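Local coordinates for protein C alpha-dehydrogenase (Sphingobium sp. SYK-6, PDB 4YAC) that binds NADH and, as a short-chain dehydrogenase/reductase, probably oxidises an alcohol at the C-alpha position of lignin-derived aryl ethers with NAD+ as hydride acceptor, at residues 27-41 / 50-64. Numbering follows the deposited sequence.
With NAI (1,4-dihydronicotinamide adenine dinucleotide), chain B.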
loop_
_atom_site.group_PDB
_atom_site.type_symbol
_atom_site.label_atom_id
_atom_site.label_comp_id
_atom_site.label_asym_id
_atom_site.label_seq_id
_atom_site.Cartn_x
_atom_site.Cartn_y
_atom_site.Cartn_z
ATOM N N ALA A 27 -15.229 -5.686 -25.321
ATOM C CA ALA A 27 -15.702 -6.655 -26.311
ATOM C C ALA A 27 -16.591 -6.015 -27.373
ATOM O O ALA A 27 -16.521 -6.368 -28.556
ATOM C CB ALA A 27 -16.456 -7.781 -25.617
ATOM N N GLU A 28 -17.428 -5.073 -26.954
ATOM C CA GLU A 28 -18.439 -4.503 -27.839
ATOM C C GLU A 28 -17.922 -3.282 -28.587
ATOM O O GLU A 28 -17.828 -3.299 -29.813
ATOM C CB GLU A 28 -19.690 -4.141 -27.040
ATOM C CG GLU A 28 -20.396 -5.351 -26.453
ATOM C CD GLU A 28 -21.681 -4.992 -25.734
ATOM O OE1 GLU A 28 -22.636 -4.546 -26.407
ATOM O OE2 GLU A 28 -21.736 -5.154 -24.494
ATOM N N GLU A 29 -17.581 -2.227 -27.855
ATOM C CA GLU A 29 -17.129 -0.990 -28.488
ATOM C C GLU A 29 -15.741 -1.138 -29.099
ATOM O O GLU A 29 -15.548 -0.891 -30.290
ATOM C CB GLU A 29 -17.116 0.160 -27.480
ATOM C CG GLU A 29 -18.453 0.422 -26.819
ATOM C CD GLU A 29 -18.390 1.559 -25.824
ATOM O OE1 GLU A 29 -17.511 2.434 -25.970
ATOM O OE2 GLU A 29 -19.219 1.572 -24.892
ATOM N N ALA A 30 -14.774 -1.530 -28.276
ATOM C CA ALA A 30 -13.387 -1.632 -28.716
ATOM C C ALA A 30 -13.152 -2.834 -29.625
ATOM O O ALA A 30 -12.113 -2.921 -30.281
ATOM C CB ALA A 30 -12.463 -1.706 -27.515
ATOM N N GLN A 31 -14.103 -3.762 -29.641
ATOM C CA GLN A 31 -14.016 -4.954 -30.481
ATOM C C GLN A 31 -12.767 -5.786 -30.183
ATOM O O GLN A 31 -12.154 -6.344 -31.091
ATOM C CB GLN A 31 -14.046 -4.563 -31.962
ATOM C CG GLN A 31 -15.308 -3.823 -32.369
ATOM C CD GLN A 31 -15.312 -3.452 -33.840
ATOM O OE1 GLN A 31 -14.874 -2.368 -34.220
ATOM N NE2 GLN A 31 -15.807 -4.357 -34.676
ATOM N N MET A 32 -12.388 -5.863 -28.911
ATOM C CA MET A 32 -11.308 -6.750 -28.505
ATOM C C MET A 32 -11.827 -8.172 -28.367
ATOM O O MET A 32 -13.029 -8.391 -28.188
ATOM C CB MET A 32 -10.692 -6.298 -27.177
ATOM C CG MET A 32 -10.155 -4.885 -27.194
ATOM S SD MET A 32 -9.147 -4.515 -25.749
ATOM C CE MET A 32 -7.684 -5.489 -26.103
ATOM N N LYS A 33 -10.916 -9.135 -28.463
ATOM C CA LYS A 33 -11.209 -10.505 -28.073
ATOM C C LYS A 33 -10.993 -10.581 -26.576
ATOM O O LYS A 33 -9.876 -10.381 -26.103
ATOM C CB LYS A 33 -10.313 -11.498 -28.807
ATOM C CG LYS A 33 -10.420 -11.417 -30.328
ATOM C CD LYS A 33 -9.359 -12.265 -31.002
ATOM C CE LYS A 33 -9.443 -12.162 -32.519
ATOM N NZ LYS A 33 -8.378 -12.958 -33.193
ATOM N N VAL A 34 -12.060 -10.847 -25.830
ATOM C CA VAL A 34 -12.008 -10.749 -24.378
ATOM C C VAL A 34 -12.170 -12.090 -23.683
ATOM O O VAL A 34 -13.135 -12.813 -23.925
ATOM C CB VAL A 34 -13.098 -9.804 -23.851
ATOM C CG1 VAL A 34 -12.992 -9.665 -22.324
ATOM C CG2 VAL A 34 -12.993 -8.443 -24.517
ATOM N N VAL A 35 -11.217 -12.405 -22.810
ATOM C CA VAL A 35 -11.351 -13.528 -21.894
ATOM C C VAL A 35 -11.833 -12.994 -20.557
ATOM O O VAL A 35 -11.186 -12.125 -19.980
ATOM C CB VAL A 35 -10.020 -14.283 -21.699
ATOM C CG1 VAL A 35 -10.188 -15.437 -20.710
ATOM C CG2 VAL A 35 -9.497 -14.799 -23.037
ATOM N N ILE A 36 -12.968 -13.491 -20.072
ATOM C CA ILE A 36 -13.422 -13.138 -18.731
ATOM C C ILE A 36 -13.080 -14.289 -17.806
ATOM O O ILE A 36 -13.435 -15.437 -18.069
ATOM C CB ILE A 36 -14.935 -12.806 -18.675
ATOM C CG1 ILE A 36 -15.796 -13.914 -19.299
ATOM C CG2 ILE A 36 -15.192 -11.488 -19.387
ATOM C CD1 ILE A 36 -17.290 -13.690 -19.128
ATOM N N ALA A 37 -12.353 -13.964 -16.740
ATOM C CA ALA A 37 -11.872 -14.945 -15.781
ATOM C C ALA A 37 -12.521 -14.688 -14.435
ATOM O O ALA A 37 -12.409 -13.596 -13.891
ATOM C CB ALA A 37 -10.363 -14.882 -15.663
ATOM N N ASP A 38 -13.199 -15.697 -13.905
ATOM C CA ASP A 38 -13.982 -15.540 -12.686
ATOM C C ASP A 38 -14.020 -16.844 -11.907
ATOM O O ASP A 38 -14.005 -17.918 -12.493
ATOM C CB ASP A 38 -15.400 -15.090 -13.031
ATOM C CG ASP A 38 -16.072 -14.359 -11.896
ATOM O OD1 ASP A 38 -16.543 -15.025 -10.947
ATOM O OD2 ASP A 38 -16.134 -13.116 -11.960
ATOM N N ILE A 39 -14.068 -16.757 -10.584
ATOM C CA ILE A 39 -14.103 -17.959 -9.762
ATOM C C ILE A 39 -15.487 -18.608 -9.783
ATOM O O ILE A 39 -15.602 -19.823 -9.647
ATOM C CB ILE A 39 -13.693 -17.653 -8.309
ATOM C CG1 ILE A 39 -13.330 -18.948 -7.582
ATOM C CG2 ILE A 39 -14.796 -16.888 -7.577
ATOM C CD1 ILE A 39 -12.685 -18.722 -6.205
ATOM N N ARG A 40 -16.532 -17.806 -9.976
ATOM C CA ARG A 40 -17.896 -18.324 -9.933
ATOM C C ARG A 40 -18.437 -18.711 -11.303
ATOM O O ARG A 40 -18.560 -17.876 -12.197
ATOM C CB ARG A 40 -18.828 -17.299 -9.295
ATOM C CG ARG A 40 -18.743 -17.304 -7.776
ATOM C CD ARG A 40 -19.735 -16.361 -7.144
ATOM N NE ARG A 40 -21.118 -16.737 -7.415
ATOM C CZ ARG A 40 -22.172 -16.147 -6.858
ATOM N NH1 ARG A 40 -22.005 -15.155 -5.993
ATOM N NH2 ARG A 40 -23.397 -16.550 -7.165
ATOM N N GLN A 41 -18.781 -19.986 -11.451
ATOM C CA GLN A 41 -19.306 -20.497 -12.714
ATOM C C GLN A 41 -20.647 -19.862 -13.065
ATOM O O GLN A 41 -20.923 -19.605 -14.239
ATOM C CB GLN A 41 -19.457 -22.020 -12.657
ATOM C CG GLN A 41 -19.843 -22.651 -13.987
ATOM C CD GLN A 41 -18.775 -22.461 -15.049
ATOM O OE1 GLN A 41 -17.623 -22.857 -14.867
ATOM N NE2 GLN A 41 -19.154 -21.844 -16.168
ATOM N N TYR A 50 -25.529 -12.857 -21.695
ATOM C CA TYR A 50 -25.542 -11.529 -22.300
ATOM C C TYR A 50 -24.758 -11.513 -23.612
ATOM O O TYR A 50 -25.279 -11.122 -24.666
ATOM C CB TYR A 50 -24.959 -10.502 -21.319
ATOM C CG TYR A 50 -24.743 -9.126 -21.913
ATOM C CD1 TYR A 50 -25.768 -8.192 -21.937
ATOM C CD2 TYR A 50 -23.512 -8.761 -22.442
ATOM C CE1 TYR A 50 -25.577 -6.936 -22.477
ATOM C CE2 TYR A 50 -23.313 -7.509 -22.982
ATOM C CZ TYR A 50 -24.348 -6.600 -22.997
ATOM O OH TYR A 50 -24.152 -5.349 -23.528
ATOM N N PHE A 51 -23.506 -11.951 -23.550
ATOM C CA PHE A 51 -22.618 -11.855 -24.704
ATOM C C PHE A 51 -23.086 -12.726 -25.865
ATOM O O PHE A 51 -22.726 -12.467 -27.009
ATOM C CB PHE A 51 -21.188 -12.231 -24.315
ATOM C CG PHE A 51 -20.484 -11.174 -23.512
ATOM C CD1 PHE A 51 -20.312 -9.899 -24.024
ATOM C CD2 PHE A 51 -19.994 -11.455 -22.247
ATOM C CE1 PHE A 51 -19.671 -8.923 -23.294
ATOM C CE2 PHE A 51 -19.349 -10.480 -21.504
ATOM C CZ PHE A 51 -19.186 -9.213 -22.028
ATOM N N SER A 52 -23.891 -13.746 -25.582
ATOM C CA SER A 52 -24.412 -14.608 -26.646
ATOM C C SER A 52 -25.437 -13.878 -27.515
ATOM O O SER A 52 -25.882 -14.408 -28.535
ATOM C CB SER A 52 -25.056 -15.868 -26.066
ATOM O OG SER A 52 -26.309 -15.569 -25.475
ATOM N N GLN A 53 -25.819 -12.674 -27.092
ATOM C CA GLN A 53 -26.771 -11.848 -27.826
ATOM C C GLN A 53 -26.106 -10.605 -28.425
ATOM O O GLN A 53 -26.790 -9.659 -28.821
ATOM C CB GLN A 53 -27.919 -11.434 -26.907
ATOM C CG GLN A 53 -28.634 -12.607 -26.259
ATOM C CD GLN A 53 -29.265 -13.542 -27.271
ATOM O OE1 GLN A 53 -29.815 -13.100 -28.275
ATOM N NE2 GLN A 53 -29.183 -14.842 -27.017
ATOM N N LYS A 54 -24.775 -10.625 -28.495
ATOM C CA LYS A 54 -23.994 -9.512 -29.033
ATOM C C LYS A 54 -22.969 -10.010 -30.049
ATOM O O LYS A 54 -22.544 -11.164 -29.997
ATOM C CB LYS A 54 -23.266 -8.767 -27.911
ATOM C CG LYS A 54 -24.170 -8.224 -26.811
ATOM C CD LYS A 54 -25.075 -7.125 -27.336
ATOM C CE LYS A 54 -25.850 -6.448 -26.209
ATOM N NZ LYS A 54 -26.997 -5.654 -26.730
ATOM N N ASN A 55 -22.546 -9.131 -30.950
ATOM C CA ASN A 55 -21.530 -9.495 -31.930
ATOM C C ASN A 55 -20.128 -9.345 -31.347
ATOM O O ASN A 55 -19.405 -8.391 -31.647
ATOM C CB ASN A 55 -21.677 -8.647 -33.189
ATOM C CG ASN A 55 -21.031 -9.291 -34.400
ATOM O OD1 ASN A 55 -21.262 -10.466 -34.691
ATOM N ND2 ASN A 55 -20.206 -8.531 -35.104
ATOM N N VAL A 56 -19.752 -10.305 -30.509
ATOM C CA VAL A 56 -18.508 -10.238 -29.769
ATOM C C VAL A 56 -17.749 -11.550 -29.834
ATOM O O VAL A 56 -18.309 -12.594 -30.175
ATOM C CB VAL A 56 -18.764 -9.901 -28.288
ATOM C CG1 VAL A 56 -19.447 -8.552 -28.170
ATOM C CG2 VAL A 56 -19.610 -10.990 -27.639
ATOM N N ALA A 57 -16.466 -11.469 -29.500
ATOM C CA ALA A 57 -15.648 -12.641 -29.253
ATOM C C ALA A 57 -15.296 -12.639 -27.775
ATOM O O ALA A 57 -14.408 -11.902 -27.352
ATOM C CB ALA A 57 -14.394 -12.628 -30.103
ATOM N N VAL A 58 -16.012 -13.451 -27.004
ATOM C CA VAL A 58 -15.764 -13.574 -25.574
ATOM C C VAL A 58 -15.618 -15.040 -25.181
ATOM O O VAL A 58 -16.430 -15.884 -25.572
ATOM C CB VAL A 58 -16.894 -12.930 -24.737
ATOM C CG1 VAL A 58 -16.646 -13.110 -23.238
ATOM C CG2 VAL A 58 -17.022 -11.454 -25.074
ATOM N N HIS A 59 -14.574 -15.321 -24.408
ATOM C CA HIS A 59 -14.286 -16.664 -23.932
ATOM C C HIS A 59 -14.246 -16.678 -22.403
ATOM O O HIS A 59 -13.433 -15.981 -21.811
ATOM C CB HIS A 59 -12.953 -17.168 -24.475
ATOM C CG HIS A 59 -12.591 -18.530 -23.977
ATOM N ND1 HIS A 59 -13.201 -19.676 -24.440
ATOM C CD2 HIS A 59 -11.712 -18.928 -23.026
ATOM C CE1 HIS A 59 -12.698 -20.724 -23.812
ATOM N NE2 HIS A 59 -11.792 -20.298 -22.950
ATOM N N PRO A 60 -15.117 -17.474 -21.763
ATOM C CA PRO A 60 -15.101 -17.587 -20.302
ATOM C C PRO A 60 -14.093 -18.620 -19.813
ATOM O O PRO A 60 -13.881 -19.631 -20.485
ATOM C CB PRO A 60 -16.524 -18.031 -19.982
ATOM C CG PRO A 60 -16.886 -18.888 -21.141
ATOM C CD PRO A 60 -16.208 -18.276 -22.351
ATOM N N VAL A 61 -13.476 -18.362 -18.664
ATOM C CA VAL A 61 -12.653 -19.364 -18.005
ATOM C C VAL A 61 -12.865 -19.264 -16.506
ATOM O O VAL A 61 -12.733 -18.185 -15.926
ATOM C CB VAL A 61 -11.153 -19.202 -18.341
ATOM C CG1 VAL A 61 -10.634 -17.815 -17.959
ATOM C CG2 VAL A 61 -10.333 -20.295 -17.664
ATOM N N ARG A 62 -13.211 -20.378 -15.872
ATOM C CA ARG A 62 -13.385 -20.361 -14.425
ATOM C C ARG A 62 -12.024 -20.464 -13.756
ATOM O O ARG A 62 -11.294 -21.437 -13.955
ATOM C CB ARG A 62 -14.297 -21.486 -13.943
ATOM C CG ARG A 62 -14.839 -21.226 -12.547
ATOM C CD ARG A 62 -15.304 -22.498 -11.866
ATOM N NE ARG A 62 -14.186 -23.334 -11.445
ATOM C CZ ARG A 62 -13.416 -23.080 -10.391
ATOM N NH1 ARG A 62 -13.632 -22.002 -9.646
ATOM N NH2 ARG A 62 -12.421 -23.901 -10.082
ATOM N N LEU A 63 -11.696 -19.451 -12.961
ATOM C CA LEU A 63 -10.370 -19.312 -12.373
ATOM C C LEU A 63 -10.428 -18.662 -10.999
ATOM O O LEU A 63 -11.043 -17.611 -10.833
ATOM C CB LEU A 63 -9.472 -18.474 -13.288
ATOM C CG LEU A 63 -8.135 -18.019 -12.696
ATOM C CD1 LEU A 63 -7.234 -19.209 -12.413
ATOM C CD2 LEU A 63 -7.452 -17.028 -13.620
ATOM N N ASP A 64 -9.784 -19.309 -10.029
ATOM C CA ASP A 64 -9.457 -18.706 -8.742
ATOM C C ASP A 64 -8.100 -18.022 -8.885
ATOM O O ASP A 64 -7.081 -18.686 -9.048
ATOM C CB ASP A 64 -9.427 -19.769 -7.636
ATOM C CG ASP A 64 -9.156 -19.187 -6.253
ATOM O OD1 ASP A 64 -8.820 -17.989 -6.146
ATOM O OD2 ASP A 64 -9.265 -19.945 -5.266
HETATM P PA NAI B . -18.785 -8.100 -7.660
HETATM O O1A NAI B . -19.244 -9.056 -6.587
HETATM O O2A NAI B . -20.012 -7.561 -8.417
HETATM O O5B NAI B . -17.828 -8.843 -8.663
HETATM C C5B NAI B . -16.690 -9.478 -8.177
HETATM C C4B NAI B . -16.349 -10.610 -9.052
HETATM O O4B NAI B . -14.993 -11.057 -8.713
HETATM C C3B NAI B . -17.252 -11.735 -8.846
HETATM O O3B NAI B . -17.709 -12.252 -10.089
HETATM C C2B NAI B . -16.485 -12.717 -8.123
HETATM O O2B NAI B . -16.945 -14.055 -8.396
HETATM C C1B NAI B . -15.126 -12.508 -8.575
HETATM N N9A NAI B . -14.136 -13.049 -7.685
HETATM C C8A NAI B . -14.061 -12.944 -6.328
HETATM N N7A NAI B . -12.986 -13.606 -5.869
HETATM C C5A NAI B . -12.322 -14.162 -6.930
HETATM C C6A NAI B . -11.180 -14.937 -7.106
HETATM N N6A NAI B . -10.374 -15.352 -6.001
HETATM N N1A NAI B . -10.813 -15.321 -8.360
HETATM C C2A NAI B . -11.533 -14.971 -9.442
HETATM N N3A NAI B . -12.640 -14.218 -9.317
HETATM C C4A NAI B . -13.057 -13.808 -8.092
HETATM O O3 NAI B . -17.990 -6.934 -7.027
HETATM P PN NAI B . -17.922 -5.482 -7.705
HETATM O O1N NAI B . -19.311 -4.865 -7.715
HETATM O O2N NAI B . -16.922 -4.556 -6.860
HETATM O O5D NAI B . -17.400 -5.600 -9.159
HETATM O O HOH W 1 -15.375 -8.754 -29.332
HETATM O O HOH W 2 -19.816 -5.674 -31.117
#
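Tyr50 OH donates to Glu28 OE2 (2.6 Å), on the syn side of the carboxylate and at the ring's edge, the two planes turned 58° apart. Glu28 OE1 lies 3.7 Å from Lys54 CD, while Glu28 CG rests on Val56 CG1. With an alanine at Glu28, the Tyr50 hydroxyl would probably lose this acceptor and Val56 CG1 some of its cover. Apolar contacts follow: Ala27 CB meets Val58 CG2 (3.8 Å), which also sits over one face of the Phe51 ring, toward its rim. On the opposite face of the sheet from Val58, Val61 CG1, placed between its backbone N and carbonyl carbon (chi1 58°), touches both Val35 CG1 and Ala37 CB. Strands 33-38 and 57-62 pair in parallel, from Val34 N to Ala57 O through Leu63 N to Asp38 O (2.8 Å). With helix 41-51 they form a beta-alpha-beta crossover of the Rossmann fold, 57-62 being the sheet's edge strand within the chain. A second polar group sits at the C-terminal ends of the strands. Arg62, bent at chi3, gives NH1 to an in-plane lone pair of Ile39 O (2.9 Å). Asp38 accepts hydrogen bonds from both adenosine ribose hydroxyls of NADH, O2B on OD1 and O3B on OD2 (2.6 Å), while Arg40 N holds OD1 in an Asx turn. Asp64 OD1 accepts a hydrogen bond from adenine N6A (3.1 Å) and is hydrogen-bonded to Thr66 OG1.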